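PDB 6O0A: flavohemoglobin from Malassezia yamatoensis, which binds heme and FAD and probably uses electrons from NAD(P)H to convert nitric oxide to nitrate, giving resistance to nitric oxide. Local coordinates for residues P33-R38 with K129-A134. Sequence-based numbering, arbitrary orientation. Where two conformers were deposited one is given.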
ATOM      1  N   PRO A  33       6.997  24.581  11.049  1.00 37.39           N
ATOM      2  CA  PRO A  33       7.466  24.980   9.710  1.00 38.24           C
ATOM      3  C   PRO A  33       8.934  24.672   9.474  1.00 35.24           C
ATOM      4  O   PRO A  33       9.297  24.200   8.390  1.00 34.05           O
ATOM      5  CB  PRO A  33       7.191  26.490   9.677  1.00 38.25           C
ATOM      6  CG  PRO A  33       6.148  26.717  10.711  1.00 39.62           C
ATOM      7  CD  PRO A  33       6.458  25.739  11.790  1.00 36.31           C
ATOM      8  N   VAL A  34       9.789  24.924  10.470  1.00 37.79           N
ATOM      9  CA  VAL A  34      11.218  24.655  10.322  1.00 36.97           C
ATOM     10  C   VAL A  34      11.461  23.166  10.112  1.00 34.80           C
ATOM     11  O   VAL A  34      12.198  22.760   9.206  1.00 32.89           O
ATOM     12  CB  VAL A  34      11.990  25.188  11.541  1.00 41.85           C
ATOM     13  CG1 VAL A  34      13.427  24.692  11.518  1.00 43.37           C
ATOM     14  CG2 VAL A  34      11.955  26.702  11.559  1.00 45.53           C
ATOM     15  N   ILE A  35      10.849  22.329  10.952  1.00 26.71           N
ATOM     16  CA  ILE A  35      11.041  20.885  10.845  1.00 27.31           C
ATOM     17  C   ILE A  35      10.558  20.378   9.490  1.00 21.76           C
ATOM     18  O   ILE A  35      11.245  19.601   8.818  1.00 25.13           O
ATOM     19  CB  ILE A  35      10.337  20.164  12.008  1.00 28.46           C
ATOM     20  CG1 ILE A  35      11.005  20.532  13.330  1.00 28.73           C
ATOM     21  CG2 ILE A  35      10.357  18.665  11.798  1.00 23.66           C
ATOM     22  CD1 ILE A  35      12.464  20.116  13.416  1.00 32.29           C
ATOM     23  N   ALA A  36       9.368  20.815   9.062  1.00 28.59           N
ATOM     24  CA  ALA A  36       8.861  20.396   7.756  1.00 31.60           C
ATOM     25  C   ALA A  36       9.792  20.828   6.629  1.00 22.87           C
ATOM     26  O   ALA A  36       9.958  20.099   5.642  1.00 28.75           O
ATOM     27  CB  ALA A  36       7.459  20.960   7.533  1.00 31.88           C
ATOM     28  N   GLU A  37      10.426  21.990   6.776  1.00 24.26           N
ATOM     29  CA  GLU A  37      11.355  22.471   5.763  1.00 27.71           C
ATOM     30  C   GLU A  37      12.619  21.620   5.721  1.00 25.27           C
ATOM     31  O   GLU A  37      13.163  21.356   4.643  1.00 25.51           O
ATOM     32  CB  GLU A  37      11.691  23.934   6.043  1.00 26.93           C
ATOM     33  CG  GLU A  37      12.658  24.577   5.072  1.00 38.53           C
ATOM     34  CD  GLU A  37      12.639  26.090   5.183  1.00 46.42           C
ATOM     35  OE1 GLU A  37      11.569  26.687   4.942  1.00 52.17           O
ATOM     36  OE2 GLU A  37      13.683  26.678   5.532  1.00 49.24           O
ATOM     37  N   ARG A  38      13.104  21.181   6.885  1.00 24.00           N
ATOM     38  CA  ARG A  38      14.362  20.454   6.941  1.00 23.79           C
ATOM     39  C   ARG A  38      14.211  18.952   6.709  1.00 28.12           C
ATOM     40  O   ARG A  38      15.230  18.274   6.558  1.00 24.88           O
ATOM     41  CB  ARG A  38      15.058  20.702   8.292  1.00 25.03           C
ATOM     42  CG  ARG A  38      15.389  22.170   8.574  1.00 24.54           C
ATOM     43  CD  ARG A  38      16.136  22.805   7.404  1.00 25.05           C
ATOM     44  NE  ARG A  38      17.393  22.117   7.114  1.00 26.92           N
ATOM     45  CZ  ARG A  38      18.145  22.346   6.041  1.00 26.67           C
ATOM     46  NH1 ARG A  38      17.768  23.251   5.140  1.00 28.41           N
ATOM     47  NH2 ARG A  38      19.268  21.662   5.856  1.00 26.87           N
ATOM     48  N   LYS A 129      22.407  16.801  13.759  1.00 15.23           N
ATOM     49  CA  LYS A 129      23.427  17.186  12.783  0.59 14.21           C
ATOM     50  C   LYS A 129      22.942  18.325  11.900  1.00 18.53           C
ATOM     51  O   LYS A 129      23.705  19.246  11.572  1.00 18.77           O
ATOM     52  CB  LYS A 129      23.800  15.986  11.917  0.59 14.76           C
ATOM     53  CG  LYS A 129      24.539  14.864  12.628  0.59 18.81           C
ATOM     54  CD  LYS A 129      24.881  13.777  11.619  0.59 19.44           C
ATOM     55  CE  LYS A 129      25.434  12.540  12.287  0.59 21.03           C
ATOM     56  NZ  LYS A 129      25.811  11.516  11.271  0.59 20.85           N
ATOM     57  N   ASP A 130      21.668  18.281  11.501  1.00 16.46           N
ATOM     58  CA  ASP A 130      21.139  19.311  10.616  1.00 17.93           C
ATOM     59  C   ASP A 130      20.970  20.642  11.339  1.00 19.93           C
ATOM     60  O   ASP A 130      21.416  21.687  10.852  1.00 20.55           O
ATOM     61  CB  ASP A 130      19.801  18.865  10.032  1.00 17.03           C
ATOM     62  CG  ASP A 130      19.317  19.787   8.925  1.00 21.08           C
ATOM     63  OD1 ASP A 130      19.714  19.572   7.765  1.00 23.67           O
ATOM     64  OD2 ASP A 130      18.554  20.733   9.212  1.00 21.57           O
ATOM     65  N   LEU A 131      20.310  20.630  12.500  1.00 16.05           N
ATOM     66  CA  LEU A 131      20.002  21.867  13.199  1.00 20.07           C
ATOM     67  C   LEU A 131      21.177  22.416  14.002  1.00 19.74           C
ATOM     68  O   LEU A 131      21.204  23.618  14.288  1.00 18.61           O
ATOM     69  CB  LEU A 131      18.800  21.652  14.117  1.00 17.44           C
ATOM     70  CG  LEU A 131      17.400  21.810  13.507  1.00 26.09           C
ATOM     71  CD1 LEU A 131      17.211  21.034  12.218  1.00 38.47           C
ATOM     72  CD2 LEU A 131      16.344  21.400  14.534  1.00 22.66           C
ATOM     73  N   GLY A 132      22.130  21.570  14.391  1.00 22.54           N
ATOM     74  CA  GLY A 132      23.272  22.074  15.137  1.00 21.91           C
ATOM     75  C   GLY A 132      22.846  22.656  16.468  1.00 21.77           C
ATOM     76  O   GLY A 132      22.012  22.089  17.185  1.00 20.11           O
ATOM     77  N   ASP A 133      23.389  23.833  16.795  1.00 21.28           N
ATOM     78  CA  ASP A 133      23.047  24.448  18.074  1.00 32.39           C
ATOM     79  C   ASP A 133      21.586  24.875  18.151  1.00 28.24           C
ATOM     80  O   ASP A 133      21.104  25.166  19.251  1.00 33.88           O
ATOM     81  CB  ASP A 133      23.981  25.634  18.375  1.00 42.18           C
ATOM     82  CG  ASP A 133      23.921  26.736  17.324  1.00 57.84           C
ATOM     83  OD1 ASP A 133      23.046  26.696  16.432  1.00 64.11           O
ATOM     84  OD2 ASP A 133      24.765  27.660  17.397  1.00 63.50           O
ATOM     85  N   ALA A 134      20.867  24.893  17.025  1.00 25.38           N
ATOM     86  CA  ALA A 134      19.433  25.139  17.028  1.00 21.57           C
ATOM     87  C   ALA A 134      18.630  23.960  17.565  1.00 23.01           C
ATOM     88  O   ALA A 134      17.442  24.128  17.855  1.00 22.73           O
ATOM     89  CB  ALA A 134      18.955  25.490  15.616  1.00 21.85           C
TER
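Arg38 and Asp130 form a bidentate salt bridge, and two separate hydrogen bonds define it. NE of Arg38 donates to OD2 of Asp130 at 2.8 Å, while NH2 of Arg38 reaches OD1 of Asp130 at 2.9 Å with an N-H...O angle of 168°. Each carboxylate oxygen accepts through its syn lone pair, and both lie close to the guanidinium plane. The two flat groups are themselves only 27° apart, so the carboxylate meets the guanidinium side-on, along the edge formed by NE and NH2. Two bonds between two nearly coplanar groups fix the rotation of both ends.

The side-chain torsions account for this placement. Asp130 extends with CG anti to its backbone N (chi1 -170°), whereas the Arg38 chain bends at chi2 and chi3 instead of running out straight, which turns NE and the guanidinium back toward Asp130. The Arg38 methylenes also lie beside the acceptor, with CG of Arg38 3.5 Å from OD2 of Asp130.

Apolar contact is looser and centres on Leu131. Its CD2 meets CD1 of Ile35 at 4.2 Å, and its CD1 lies at the same separation from CG of Arg38, so the two methyl branches touch different residues one helical turn apart. Ile35 is buried, its side chain about 12 Å from the heme, whereas the ion pair is only partly buried.

Asp130 also packs on His41 and Ile42, and the neighbouring Lys129 forms a salt bridge with Asp49, extending the contact along helix 25-53. Gly132, with positive phi, ends the helical path just after Leu131. The arrangement is helix-to-helix packing within the all-helical, heme-binding globin domain of a flavohemoglobin, joining helix 25-53 to the C-terminal end of helix 115-131.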